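Local coordinates for protein type 6 secretion amidase effector 2 (Salmonella typhi, PDB 6WIN) that probably cleaves amide bonds in bacterial peptidoglycan as an antimicrobial toxin, an amidase effector of the type VI secretion system, at residues Pro2-Asn7 with Asn50-Thr55; Thr38-Ala43 with Asn62-Asn67; Thr55-Phe60 with Glu127-Val132; His73-Leu78 with Ile85-Gln90. All blocks are in the same frame, centred on the assembly; numbering follows the deposited sequence.

In the fold
Interactions 3 and 4 form the middle of a six-stranded antiparallel sheet, with centres 9 Å apart: 129-133 pairs with 56-59, which pairs in turn with 74-81, the first strand of the hairpin 74-81/84-89. Interaction 1 shares Thr55 with interaction 3 and clasps the N-terminal arm to the turn leading into strand 56-59. At the other end of that strand, interaction 2 ties the loop after it to edge strand 40-44; centres 1 and 2 are 18 Å apart. Along the chain interactions 1 and 2 cross, and interaction 4 falls between the two segments of interaction 3. Strand 56-59 thus borders or belongs to all four contacts, consistent with the sheet core of a papain-like, NlpC/P60-type amidase.

Interaction 1. Residues Pro2-Asn7 with Asn50-Thr55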
loop_
_atom_site.group_PDB
_atom_site.type_symbol
_atom_site.label_atom_id
_atom_site.label_comp_id
_atom_site.label_asym_id
_atom_site.label_seq_id
_atom_site.Cartn_x
_atom_site.Cartn_y
_atom_site.Cartn_z
ATOM N N PRO A 2 -8.743 2.248 -8.883
ATOM C CA PRO A 2 -8.435 3.024 -10.081
ATOM C C PRO A 2 -7.094 2.635 -10.657
ATOM O O PRO A 2 -6.876 2.937 -11.823
ATOM C CB PRO A 2 -8.425 4.464 -9.577
ATOM C CG PRO A 2 -7.749 4.307 -8.328
ATOM C CD PRO A 2 -8.244 2.970 -7.708
ATOM N N TYR A 3 -6.197 1.998 -9.892
ATOM C CA TYR A 3 -4.987 1.393 -10.453
ATOM C C TYR A 3 -4.958 -0.088 -10.093
ATOM O O TYR A 3 -5.043 -0.450 -8.913
ATOM C CB TYR A 3 -3.703 2.074 -9.958
ATOM C CG TYR A 3 -3.534 3.534 -10.328
ATOM C CD1 TYR A 3 -3.133 3.911 -11.610
ATOM C CD2 TYR A 3 -3.764 4.540 -9.393
ATOM C CE1 TYR A 3 -2.959 5.247 -11.944
ATOM C CE2 TYR A 3 -3.597 5.878 -9.714
ATOM C CZ TYR A 3 -3.197 6.228 -10.995
ATOM O OH TYR A 3 -3.020 7.555 -11.319
ATOM N N VAL A 4 -4.838 -0.937 -11.115
ATOM C CA VAL A 4 -4.847 -2.390 -10.978
ATOM C C VAL A 4 -3.804 -2.940 -11.952
ATOM O O VAL A 4 -4.004 -2.886 -13.173
ATOM C CB VAL A 4 -6.231 -2.998 -11.268
ATOM C CG1 VAL A 4 -6.192 -4.531 -11.143
ATOM C CG2 VAL A 4 -7.310 -2.395 -10.345
ATOM N N TYR A 5 -2.688 -3.452 -11.423
ATOM C CA TYR A 5 -1.671 -4.114 -12.240
ATOM C C TYR A 5 -2.009 -5.596 -12.298
ATOM O O TYR A 5 -1.832 -6.320 -11.311
ATOM C CB TYR A 5 -0.267 -3.890 -11.682
ATOM C CG TYR A 5 0.848 -4.454 -12.550
ATOM C CD1 TYR A 5 0.762 -4.430 -13.941
ATOM C CD2 TYR A 5 1.994 -5.005 -11.975
ATOM C CE1 TYR A 5 1.779 -4.940 -14.739
ATOM C CE2 TYR A 5 3.029 -5.523 -12.772
ATOM C CZ TYR A 5 2.909 -5.482 -14.153
ATOM O OH TYR A 5 3.908 -5.989 -14.951
ATOM N N ALA A 6 -2.506 -6.041 -13.451
ATOM C CA ALA A 6 -2.967 -7.413 -13.619
ATOM C C ALA A 6 -1.842 -8.435 -13.499
ATOM O O ALA A 6 -2.119 -9.635 -13.396
ATOM C CB ALA A 6 -3.652 -7.562 -14.981
ATOM N N ASN A 7 -0.588 -8.001 -13.521
ATOM C CA ASN A 7 0.538 -8.911 -13.406
ATOM C C ASN A 7 1.272 -8.751 -12.081
ATOM O O ASN A 7 2.397 -9.243 -11.937
ATOM C CB ASN A 7 1.493 -8.711 -14.580
ATOM C CG ASN A 7 1.219 -9.673 -15.706
ATOM O OD1 ASN A 7 1.681 -10.814 -15.676
ATOM N ND2 ASN A 7 0.469 -9.221 -16.717
ATOM N N ASN A 50 -14.634 -6.406 -2.626
ATOM C CA ASN A 50 -14.625 -6.077 -4.044
ATOM C C ASN A 50 -13.246 -5.782 -4.614
ATOM O O ASN A 50 -13.119 -5.644 -5.835
ATOM C CB ASN A 50 -15.533 -4.867 -4.304
ATOM C CG ASN A 50 -16.981 -5.174 -4.008
ATOM O OD1 ASN A 50 -17.585 -6.031 -4.658
ATOM N ND2 ASN A 50 -17.543 -4.502 -3.002
ATOM N N ILE A 51 -12.213 -5.698 -3.779
ATOM C CA ILE A 51 -10.907 -5.265 -4.247
ATOM C C ILE A 51 -10.253 -6.383 -5.056
ATOM O O ILE A 51 -10.255 -7.552 -4.652
ATOM C CB ILE A 51 -10.054 -4.818 -3.052
ATOM C CG1 ILE A 51 -8.651 -4.402 -3.499
ATOM C CG2 ILE A 51 -10.042 -5.891 -1.962
ATOM C CD1 ILE A 51 -7.866 -3.714 -2.405
ATOM N N GLU A 52 -9.709 -6.024 -6.218
ATOM C CA GLU A 52 -9.138 -6.962 -7.175
ATOM C C GLU A 52 -7.653 -7.179 -6.914
ATOM O O GLU A 52 -6.936 -6.264 -6.501
ATOM C CB GLU A 52 -9.309 -6.430 -8.598
ATOM C CG GLU A 52 -10.573 -5.621 -8.779
ATOM C CD GLU A 52 -10.581 -4.812 -10.058
ATOM O OE1 GLU A 52 -10.021 -5.309 -11.070
ATOM O OE2 GLU A 52 -11.170 -3.697 -10.041
ATOM N N VAL A 53 -7.187 -8.397 -7.194
ATOM C CA VAL A 53 -5.757 -8.678 -7.146
ATOM C C VAL A 53 -5.017 -7.682 -8.030
ATOM O O VAL A 53 -5.408 -7.447 -9.176
ATOM C CB VAL A 53 -5.481 -10.128 -7.589
ATOM C CG1 VAL A 53 -3.976 -10.403 -7.592
ATOM C CG2 VAL A 53 -6.253 -11.128 -6.701
ATOM N N GLY A 54 -3.946 -7.094 -7.496
ATOM C CA GLY A 54 -3.161 -6.101 -8.202
ATOM C C GLY A 54 -3.555 -4.654 -7.956
ATOM O O GLY A 54 -2.875 -3.749 -8.457
ATOM N N THR A 55 -4.630 -4.401 -7.210
ATOM C CA THR A 55 -4.997 -3.028 -6.895
ATOM C C THR A 55 -3.862 -2.343 -6.145
ATOM O O THR A 55 -3.265 -2.927 -5.234
ATOM C CB THR A 55 -6.276 -2.996 -6.055
ATOM O OG1 THR A 55 -7.330 -3.663 -6.760
ATOM C CG2 THR A 55 -6.675 -1.565 -5.775
#
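Tyr5 N donates to Gly54 O (3.0 Å), fastening the extended N-terminal arm to a type II beta turn that runs from Glu52 to Thr55 just ahead of strand 56-59. The tightly packed part is backbone on backbone. Val4 and Thr55 make a single beta bridge, their CA atoms 4.1 Å apart, and two CA-H...O contacts flank the hydrogen bond: Thr55 CA lies 3.3 Å from Tyr3 O, and Gly54 CA lies 3.4 Å from Tyr5 O. Glycine suits this third position of the turn, both because phi is positive (93°) and because the lack of a CB lets Tyr5 O come so near.

The other side is looser and partly solvent-facing. Val4, with CG1 anti to its backbone N, sends that methyl to Val53 O (3.6 Å) and CG2 to Thr55 OG1. The exposed Glu52 side chain crosses Val4 at about a right angle, its OE1 3.9 Å from CG1 in plain van der Waals contact. Tyr3 and Tyr5 turn their rings from the turn toward Ile31, and Tyr5 also meets the ring of Tyr30.

On the buried side, Thr55 closes the turn twice over: Glu52 O accepts from Thr55 N at 3.0 Å and from Thr55 OG1 at 2.6 Å.

Interaction 2. Residues Thr38-Ala43 with Asn62-Asn67; sequences TWQQGA and NGRYPN
Trp39 and Tyr65 meet in a T-shaped (edge-to-face) stack: the six-membered ring of the indole directs its edge at the tyrosine face, with centroids 5.3 Å apart and planes at 77°. The nearest atoms are Trp39 CE3 and Tyr65 CD1, 3.8 Å apart. The two side chains lie side by side and point the same way although their first torsions differ: the indole is swung beside its own backbone N, whereas Tyr65 CG is anti to its N (chi1 -172°). The far side of the indole is fixed by NE1 bonding to Val33 O.

Two glutamines grip Gly63 with contrasting shapes. The extended Gln41 chain carries OE1 to Gly63 N, 3.0 Å away; the nitrogen lies nearly in line with the side-chain C=O, but the N-H points well off the oxygen. Gln40 is bent at chi2 (94°), which brings its NE2 back to Gly63 O at 3.3 Å, while its OE1 is held by His139 of the C-terminal histidine tag. Gly63 O also accepts from Gln41 N (3.1 Å), and its two donors come from opposite faces of the carbonyl plane. A CB at these backbone angles would press against Asn62 O, which suits glycine to position 63.

Arg64 folds back at chi2 and chi3, so that its guanidinium edge lies beside Trp39 O and NH1 bonds Ser37 O. A water bridges Trp39 O to Tyr65 N.

This joins edge strand 40-44 to the loop after strand 56-59. Trp39 and Tyr65 both touch Val24 of helix 23-30 and Ala58 of strand 56-59, and Gln41 rests on Phe130 of strand 129-133.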
loop_
_atom_site.group_PDB
_atom_site.type_symbol
_atom_site.label_atom_id
_atom_site.label_comp_id
_atom_site.label_asym_id
_atom_site.label_seq_id
_atom_site.Cartn_x
_atom_site.Cartn_y
_atom_site.Cartn_z
ATOM N N THR A 38 0.132 13.317 -4.105
ATOM C CA THR A 38 -1.089 13.637 -4.839
ATOM C C THR A 38 -2.217 12.643 -4.590
ATOM O O THR A 38 -3.337 12.882 -5.052
ATOM C CB THR A 38 -0.809 13.699 -6.349
ATOM O OG1 THR A 38 -0.503 12.381 -6.834
ATOM C CG2 THR A 38 0.371 14.634 -6.638
ATOM N N TRP A 39 -1.951 11.545 -3.886
ATOM C CA TRP A 39 -2.934 10.479 -3.751
ATOM C C TRP A 39 -4.078 10.904 -2.830
ATOM O O TRP A 39 -3.894 11.684 -1.890
ATOM C CB TRP A 39 -2.276 9.203 -3.210
ATOM C CG TRP A 39 -1.252 8.583 -4.140
ATOM C CD1 TRP A 39 -1.008 8.932 -5.438
ATOM C CD2 TRP A 39 -0.336 7.525 -3.830
ATOM N NE1 TRP A 39 0.001 8.153 -5.956
ATOM C CE2 TRP A 39 0.435 7.287 -4.987
ATOM C CE3 TRP A 39 -0.081 6.766 -2.677
ATOM C CZ2 TRP A 39 1.435 6.307 -5.034
ATOM C CZ3 TRP A 39 0.907 5.801 -2.722
ATOM C CH2 TRP A 39 1.655 5.579 -3.895
ATOM N N GLN A 40 -5.269 10.382 -3.121
ATOM C CA GLN A 40 -6.440 10.511 -2.263
ATOM C C GLN A 40 -6.801 9.149 -1.685
ATOM O O GLN A 40 -6.769 8.132 -2.389
ATOM C CB GLN A 40 -7.639 11.082 -3.030
ATOM C CG GLN A 40 -8.849 11.382 -2.155
ATOM C CD GLN A 40 -8.889 12.824 -1.680
ATOM O OE1 GLN A 40 -9.256 13.734 -2.439
ATOM N NE2 GLN A 40 -8.513 13.045 -0.420
ATOM N N GLN A 41 -7.148 9.139 -0.402
ATOM C CA GLN A 41 -7.547 7.914 0.280
ATOM C C GLN A 41 -8.826 7.325 -0.316
ATOM O O GLN A 41 -9.880 7.968 -0.312
ATOM C CB GLN A 41 -7.745 8.224 1.765
ATOM C CG GLN A 41 -8.226 7.056 2.582
ATOM C CD GLN A 41 -8.158 7.328 4.059
ATOM O OE1 GLN A 41 -7.750 8.413 4.500
ATOM N NE2 GLN A 41 -8.553 6.347 4.844
ATOM N N GLY A 42 -8.749 6.087 -0.800
ATOM C CA GLY A 42 -9.910 5.378 -1.307
ATOM C C GLY A 42 -10.527 4.438 -0.284
ATOM O O GLY A 42 -10.407 4.626 0.932
ATOM N N ALA A 43 -11.229 3.423 -0.792
ATOM C CA ALA A 43 -11.918 2.470 0.070
ATOM C C ALA A 43 -10.921 1.665 0.903
ATOM O O ALA A 43 -9.786 1.420 0.478
ATOM C CB ALA A 43 -12.771 1.521 -0.776
ATOM N N ASN A 62 -5.898 10.691 7.412
ATOM C CA ASN A 62 -6.645 11.939 7.236
ATOM C C ASN A 62 -6.775 12.280 5.755
ATOM O O ASN A 62 -6.612 13.430 5.344
ATOM C CB ASN A 62 -5.997 13.098 8.000
ATOM C CG ASN A 62 -5.941 12.856 9.511
ATOM O OD1 ASN A 62 -6.839 12.244 10.092
ATOM N ND2 ASN A 62 -4.879 13.349 10.152
ATOM N N GLY A 63 -7.033 11.255 4.944
ATOM C CA GLY A 63 -7.305 11.424 3.537
ATOM C C GLY A 63 -6.090 11.431 2.634
ATOM O O GLY A 63 -6.260 11.508 1.409
ATOM N N ARG A 64 -4.875 11.381 3.189
ATOM C CA ARG A 64 -3.669 11.589 2.393
ATOM C C ARG A 64 -2.571 10.600 2.764
ATOM O O ARG A 64 -2.553 10.038 3.862
ATOM C CB ARG A 64 -3.124 13.012 2.547
ATOM C CG ARG A 64 -4.196 14.080 2.647
ATOM C CD ARG A 64 -4.799 14.354 1.293
ATOM N NE ARG A 64 -3.771 14.627 0.299
ATOM C CZ ARG A 64 -3.065 15.753 0.252
ATOM N NH1 ARG A 64 -2.140 15.916 -0.687
ATOM N NH2 ARG A 64 -3.288 16.722 1.141
ATOM N N TYR A 65 -1.644 10.404 1.830
ATOM C CA TYR A 65 -0.461 9.596 2.108
ATOM C C TYR A 65 0.417 10.336 3.109
ATOM O O TYR A 65 0.732 11.512 2.895
ATOM C CB TYR A 65 0.312 9.324 0.814
ATOM C CG TYR A 65 1.453 8.347 0.951
ATOM C CD1 TYR A 65 1.219 6.978 0.934
ATOM C CD2 TYR A 65 2.761 8.786 1.093
ATOM C CE1 TYR A 65 2.255 6.078 1.047
ATOM C CE2 TYR A 65 3.812 7.883 1.213
ATOM C CZ TYR A 65 3.547 6.534 1.185
ATOM O OH TYR A 65 4.569 5.615 1.306
ATOM N N PRO A 66 0.806 9.714 4.210
ATOM C CA PRO A 66 1.630 10.425 5.208
ATOM C C PRO A 66 3.130 10.371 4.909
ATOM O O PRO A 66 3.888 9.562 5.442
ATOM C CB PRO A 66 1.282 9.692 6.507
ATOM C CG PRO A 66 0.995 8.288 6.078
ATOM C CD PRO A 66 0.454 8.351 4.656
ATOM N N ASN A 67 3.577 11.276 4.030
ATOM C CA ASN A 67 4.999 11.360 3.697
ATOM C C ASN A 67 5.846 11.648 4.928
ATOM O O ASN A 67 7.013 11.243 4.995
ATOM C CB ASN A 67 5.232 12.447 2.645
ATOM C CG ASN A 67 4.412 12.233 1.383
ATOM O OD1 ASN A 67 3.316 12.788 1.236
ATOM N ND2 ASN A 67 4.948 11.438 0.457
HETATM O O HOH W 1 -1.513 11.905 -0.467
#

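Interaction 3. Residues Thr55-Phe60 with Glu127-Val132; sequences TVIATF and EAYFIV
Ala58 and Phe130 form an antiparallel hydrogen-bonded pair, with Phe130 N to Ala58 O at 2.8 Å and Ala58 N to Phe130 O at 3.0 Å. The ladder continues through Val132 N to Val56 O, which is almost straight (177° at the hydrogen), and through Phe60 N to Ala128 O.

Around this backbone the side chains interlock. Thr59 sets its CG2 over one face of the Tyr129 ring, 4.0 Å from the centroid, a CH-pi contact offset toward the rim. It can do so because OG1 takes the place between backbone N and carbonyl carbon (chi1 60°), leaving the methyl on the ring side. The Ile57 side chain crosses that of Tyr129 at about a right angle, its CD1 touching CD2. On the face of Ala58 and Phe130, Val132 CG2 meets both Val56 CG1 and Ala58 CB at 3.7 Å; the small alanine admits this branch so near the strand. Phe60 crosses Phe130, with CD2 3.7 Å from Phe130 CB.

Farther out, polar ends are anchored. Thr59 OG1 bonds His73 N, and Tyr129 OH bonds Ser123 O, fixing the two partners of the CH-pi contact. Strand 40-44 covers Phe130 through Gln41 and Ala44.

The strands run at 134°, a strongly twisted antiparallel pair buried at the centre of the sheet, as expected for the beta core of a papain-like NlpC/P60 fold.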
loop_
_atom_site.group_PDB
_atom_site.type_symbol
_atom_site.label_atom_id
_atom_site.label_comp_id
_atom_site.label_asym_id
_atom_site.label_seq_id
_atom_site.Cartn_x
_atom_site.Cartn_y
_atom_site.Cartn_z
ATOM N N THR A 55 -4.630 -4.401 -7.210
ATOM C CA THR A 55 -4.997 -3.028 -6.895
ATOM C C THR A 55 -3.862 -2.343 -6.145
ATOM O O THR A 55 -3.265 -2.927 -5.234
ATOM C CB THR A 55 -6.276 -2.996 -6.055
ATOM O OG1 THR A 55 -7.330 -3.663 -6.760
ATOM C CG2 THR A 55 -6.675 -1.565 -5.775
ATOM N N VAL A 56 -3.551 -1.106 -6.540
ATOM C CA VAL A 56 -2.554 -0.333 -5.813
ATOM C C VAL A 56 -3.162 0.163 -4.508
ATOM O O VAL A 56 -4.217 0.807 -4.510
ATOM C CB VAL A 56 -2.053 0.840 -6.660
ATOM C CG1 VAL A 56 -1.162 1.728 -5.822
ATOM C CG2 VAL A 56 -1.327 0.330 -7.935
ATOM N N ILE A 57 -2.494 -0.131 -3.385
ATOM C CA ILE A 57 -2.960 0.260 -2.062
ATOM C C ILE A 57 -1.829 0.949 -1.303
ATOM O O ILE A 57 -0.657 0.864 -1.674
ATOM C CB ILE A 57 -3.505 -0.950 -1.279
ATOM C CG1 ILE A 57 -2.385 -1.970 -1.005
ATOM C CG2 ILE A 57 -4.626 -1.609 -2.078
ATOM C CD1 ILE A 57 -2.835 -3.155 -0.130
ATOM N N ALA A 58 -2.192 1.644 -0.227
ATOM C CA ALA A 58 -1.207 2.401 0.537
ATOM C C ALA A 58 -1.752 2.715 1.924
ATOM O O ALA A 58 -2.957 2.667 2.162
ATOM C CB ALA A 58 -0.832 3.706 -0.174
ATOM N N THR A 59 -0.838 3.051 2.830
ATOM C CA THR A 59 -1.201 3.629 4.118
ATOM C C THR A 59 -1.722 5.052 3.923
ATOM O O THR A 59 -1.073 5.869 3.267
ATOM C CB THR A 59 0.019 3.669 5.037
ATOM O OG1 THR A 59 1.037 4.464 4.407
ATOM C CG2 THR A 59 0.568 2.258 5.307
ATOM N N PHE A 60 -2.876 5.361 4.515
ATOM C CA PHE A 60 -3.466 6.692 4.415
ATOM C C PHE A 60 -3.872 7.212 5.785
ATOM O O PHE A 60 -4.411 6.468 6.608
ATOM C CB PHE A 60 -4.708 6.709 3.518
ATOM C CG PHE A 60 -4.404 6.759 2.054
ATOM C CD1 PHE A 60 -4.254 7.978 1.402
ATOM C CD2 PHE A 60 -4.297 5.590 1.320
ATOM C CE1 PHE A 60 -3.995 8.031 0.055
ATOM C CE2 PHE A 60 -4.035 5.637 -0.028
ATOM C CZ PHE A 60 -3.887 6.868 -0.664
ATOM N N GLU A 127 -5.247 -2.528 8.753
ATOM C CA GLU A 127 -6.331 -1.548 8.750
ATOM C C GLU A 127 -5.891 -0.173 8.258
ATOM O O GLU A 127 -6.750 0.672 7.976
ATOM C CB GLU A 127 -6.931 -1.435 10.161
ATOM C CG GLU A 127 -7.648 -2.710 10.627
ATOM C CD GLU A 127 -8.379 -2.524 11.947
ATOM O OE1 GLU A 127 -7.861 -2.997 12.976
ATOM O OE2 GLU A 127 -9.464 -1.901 11.952
ATOM N N ALA A 128 -4.583 0.065 8.131
ATOM C CA ALA A 128 -4.085 1.340 7.636
ATOM C C ALA A 128 -4.117 1.447 6.114
ATOM O O ALA A 128 -3.828 2.523 5.576
ATOM C CB ALA A 128 -2.655 1.570 8.133
ATOM N N TYR A 129 -4.488 0.387 5.408
ATOM C CA TYR A 129 -4.332 0.341 3.962
ATOM C C TYR A 129 -5.640 0.659 3.256
ATOM O O TYR A 129 -6.692 0.098 3.582
ATOM C CB TYR A 129 -3.798 -1.020 3.517
ATOM C CG TYR A 129 -2.329 -1.119 3.812
ATOM C CD1 TYR A 129 -1.873 -1.547 5.067
ATOM C CD2 TYR A 129 -1.391 -0.740 2.858
ATOM C CE1 TYR A 129 -0.522 -1.603 5.351
ATOM C CE2 TYR A 129 -0.040 -0.798 3.122
ATOM C CZ TYR A 129 0.393 -1.233 4.366
ATOM O OH TYR A 129 1.742 -1.268 4.609
ATOM N N PHE A 130 -5.556 1.545 2.271
ATOM C CA PHE A 130 -6.703 1.976 1.498
ATOM C C PHE A 130 -6.307 2.001 0.030
ATOM O O PHE A 130 -5.136 2.172 -0.304
ATOM C CB PHE A 130 -7.193 3.370 1.951
ATOM C CG PHE A 130 -7.737 3.394 3.363
ATOM C CD1 PHE A 130 -9.101 3.445 3.588
ATOM C CD2 PHE A 130 -6.887 3.366 4.458
ATOM C CE1 PHE A 130 -9.611 3.448 4.891
ATOM C CE2 PHE A 130 -7.388 3.381 5.757
ATOM C CZ PHE A 130 -8.745 3.418 5.968
ATOM N N ILE A 131 -7.300 1.830 -0.843
ATOM C CA ILE A 131 -7.055 1.933 -2.272
ATOM C C ILE A 131 -6.582 3.338 -2.620
ATOM O O ILE A 131 -7.120 4.342 -2.124
ATOM C CB ILE A 131 -8.327 1.546 -3.043
ATOM C CG1 ILE A 131 -8.707 0.092 -2.734
ATOM C CG2 ILE A 131 -8.129 1.747 -4.529
ATOM C CD1 ILE A 131 -9.950 -0.404 -3.460
ATOM N N VAL A 132 -5.561 3.413 -3.476
ATOM C CA VAL A 132 -5.015 4.693 -3.925
ATOM C C VAL A 132 -5.964 5.280 -4.962
ATOM O O VAL A 132 -6.219 4.655 -5.989
ATOM C CB VAL A 132 -3.607 4.517 -4.519
ATOM C CG1 VAL A 132 -3.212 5.770 -5.283
ATOM C CG2 VAL A 132 -2.590 4.218 -3.429
HETATM O O HOH W 2 -5.351 2.141 -6.809
#

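Interaction 4. Residues His73-Leu78 with Ile85-Gln90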
loop_
_atom_site.group_PDB
_atom_site.type_symbol
_atom_site.label_atom_id
_atom_site.label_comp_id
_atom_site.label_asym_id
_atom_site.label_seq_id
_atom_site.Cartn_x
_atom_site.Cartn_y
_atom_site.Cartn_z
ATOM N N HIS A 73 3.721 3.472 3.606
ATOM C CA HIS A 73 4.039 2.306 2.790
ATOM C C HIS A 73 3.024 2.210 1.662
ATOM O O HIS A 73 1.887 2.661 1.794
ATOM C CB HIS A 73 4.049 1.018 3.632
ATOM C CG HIS A 73 4.647 -0.170 2.935
ATOM N ND1 HIS A 73 5.961 -0.208 2.519
ATOM C CD2 HIS A 73 4.107 -1.359 2.580
ATOM C CE1 HIS A 73 6.199 -1.363 1.922
ATOM N NE2 HIS A 73 5.093 -2.085 1.952
ATOM N N ALA A 74 3.461 1.637 0.544
ATOM C CA ALA A 74 2.604 1.394 -0.607
ATOM C C ALA A 74 2.893 -0.005 -1.127
ATOM O O ALA A 74 3.987 -0.537 -0.920
ATOM C CB ALA A 74 2.818 2.440 -1.715
ATOM N N ALA A 75 1.909 -0.608 -1.791
ATOM C CA ALA A 75 2.063 -1.996 -2.210
ATOM C C ALA A 75 0.985 -2.349 -3.226
ATOM O O ALA A 75 0.059 -1.574 -3.472
ATOM C CB ALA A 75 2.002 -2.948 -1.003
ATOM N N PHE A 76 1.126 -3.534 -3.821
ATOM C CA PHE A 76 0.073 -4.134 -4.632
ATOM C C PHE A 76 -0.704 -5.131 -3.782
ATOM O O PHE A 76 -0.109 -6.003 -3.144
ATOM C CB PHE A 76 0.628 -4.861 -5.861
ATOM C CG PHE A 76 1.350 -3.980 -6.848
ATOM C CD1 PHE A 76 0.640 -3.180 -7.742
ATOM C CD2 PHE A 76 2.731 -3.980 -6.910
ATOM C CE1 PHE A 76 1.300 -2.396 -8.672
ATOM C CE2 PHE A 76 3.402 -3.195 -7.838
ATOM C CZ PHE A 76 2.677 -2.393 -8.717
ATOM N N PHE A 77 -2.030 -5.021 -3.796
ATOM C CA PHE A 77 -2.866 -5.981 -3.083
ATOM C C PHE A 77 -2.835 -7.345 -3.769
ATOM O O PHE A 77 -2.911 -7.435 -4.997
ATOM C CB PHE A 77 -4.300 -5.468 -3.019
ATOM C CG PHE A 77 -5.261 -6.429 -2.407
ATOM C CD1 PHE A 77 -5.324 -6.579 -1.028
ATOM C CD2 PHE A 77 -6.125 -7.169 -3.205
ATOM C CE1 PHE A 77 -6.234 -7.471 -0.448
ATOM C CE2 PHE A 77 -7.034 -8.054 -2.642
ATOM C CZ PHE A 77 -7.092 -8.207 -1.262
ATOM N N LEU A 78 -2.737 -8.415 -2.975
ATOM C CA LEU A 78 -2.809 -9.769 -3.528
ATOM C C LEU A 78 -4.018 -10.566 -3.060
ATOM O O LEU A 78 -4.601 -11.299 -3.855
ATOM C CB LEU A 78 -1.536 -10.571 -3.199
ATOM C CG LEU A 78 -0.193 -10.105 -3.761
ATOM C CD1 LEU A 78 0.924 -11.056 -3.312
ATOM C CD2 LEU A 78 -0.219 -9.962 -5.285
ATOM N N ILE A 85 -3.880 -9.244 5.301
ATOM C CA ILE A 85 -3.804 -9.130 3.846
ATOM C C ILE A 85 -2.426 -9.568 3.363
ATOM O O ILE A 85 -1.411 -9.395 4.046
ATOM C CB ILE A 85 -4.101 -7.695 3.355
ATOM C CG1 ILE A 85 -3.105 -6.704 3.966
ATOM C CG2 ILE A 85 -5.516 -7.281 3.690
ATOM C CD1 ILE A 85 -3.219 -5.286 3.403
ATOM N N TRP A 86 -2.398 -10.131 2.165
ATOM C CA TRP A 86 -1.158 -10.414 1.454
ATOM C C TRP A 86 -0.918 -9.309 0.428
ATOM O O TRP A 86 -1.816 -8.995 -0.355
ATOM C CB TRP A 86 -1.242 -11.773 0.762
ATOM C CG TRP A 86 -1.008 -12.936 1.672
ATOM C CD1 TRP A 86 -1.958 -13.718 2.272
ATOM C CD2 TRP A 86 0.257 -13.458 2.077
ATOM N NE1 TRP A 86 -1.356 -14.698 3.022
ATOM C CE2 TRP A 86 0.004 -14.559 2.924
ATOM C CE3 TRP A 86 1.584 -13.108 1.800
ATOM C CZ2 TRP A 86 1.028 -15.305 3.504
ATOM C CZ3 TRP A 86 2.604 -13.856 2.380
ATOM C CH2 TRP A 86 2.317 -14.940 3.219
ATOM N N VAL A 87 0.276 -8.702 0.454
ATOM C CA VAL A 87 0.646 -7.661 -0.501
ATOM C C VAL A 87 1.936 -8.053 -1.216
ATOM O O VAL A 87 2.680 -8.929 -0.776
ATOM C CB VAL A 87 0.816 -6.274 0.164
ATOM C CG1 VAL A 87 -0.408 -5.913 1.014
ATOM C CG2 VAL A 87 2.102 -6.226 0.992
HETATM N N MSE A 88 2.190 -7.381 -2.335
HETATM C CA MSE A 88 3.464 -7.437 -3.053
HETATM C C MSE A 88 4.174 -6.081 -2.943
HETATM O O MSE A 88 3.599 -5.039 -3.323
HETATM C CB MSE A 88 3.209 -7.820 -4.519
HETATM C CG MSE A 88 4.449 -8.036 -5.385
HETATM SE SE MSE A 88 5.313 -9.729 -4.944
HETATM C CE MSE A 88 3.984 -11.059 -5.730
ATOM N N ASP A 89 5.395 -6.056 -2.403
ATOM C CA ASP A 89 6.038 -4.772 -2.148
ATOM C C ASP A 89 7.557 -4.888 -2.214
ATOM O O ASP A 89 8.121 -5.927 -2.573
ATOM C CB ASP A 89 5.572 -4.173 -0.806
ATOM C CG ASP A 89 5.858 -5.069 0.408
ATOM O OD1 ASP A 89 6.505 -6.126 0.274
ATOM O OD2 ASP A 89 5.422 -4.686 1.520
ATOM N N GLN A 90 8.214 -3.777 -1.898
ATOM C CA GLN A 90 9.657 -3.717 -1.750
ATOM C C GLN A 90 9.963 -2.576 -0.791
ATOM O O GLN A 90 9.103 -1.745 -0.497
ATOM C CB GLN A 90 10.364 -3.488 -3.099
ATOM C CG GLN A 90 10.438 -2.007 -3.487
ATOM C CD GLN A 90 11.137 -1.752 -4.814
ATOM O OE1 GLN A 90 11.517 -2.683 -5.527
ATOM N NE2 GLN A 90 11.307 -0.476 -5.154
HETATM O O HOH W 3 5.934 -1.616 -2.649
#
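Phe76 and Met88 exchange two backbone bonds, Phe76 N to Met88 O at 2.9 Å and Met88 N to Phe76 O at 2.8 Å, making them an antiparallel hydrogen-bonded pair. Leu78 N to Trp86 O adds a third rung, and the strands run at 136°, a twisted hairpin. Beyond the ladder a water spans Ala74 O and Gln90 N.

Leu78 sends CD1 to the CE methyl of Met88, a selenomethionine, 3.9 Å away; the Met88 chain, bent at chi2 and chi3, curls back. The small Ala75 lets its CB touch both Val87 CB, 3.7 Å away, and Asp89 CB.

At the open end of the hairpin, His73 NE2 donates to Asp89 OD2 at 2.7 Å. It approaches OD2 on the anti side, tilted out of the carboxylate plane, with ring and carboxylate planes 79° apart. Asp89 CG stands between its backbone N and carbonyl carbon (chi1 59°), bringing the carboxylate across to the histidine. Arg103 NE also binds OD2 and Lys97 binds OD1, engaging both oxygens, with OD2 at the NE2 edge of the imidazole.

His73 touches Cys23 at the start of helix 23-30; a cysteine beside a histidine is consistent with the active site of papain-like amidases.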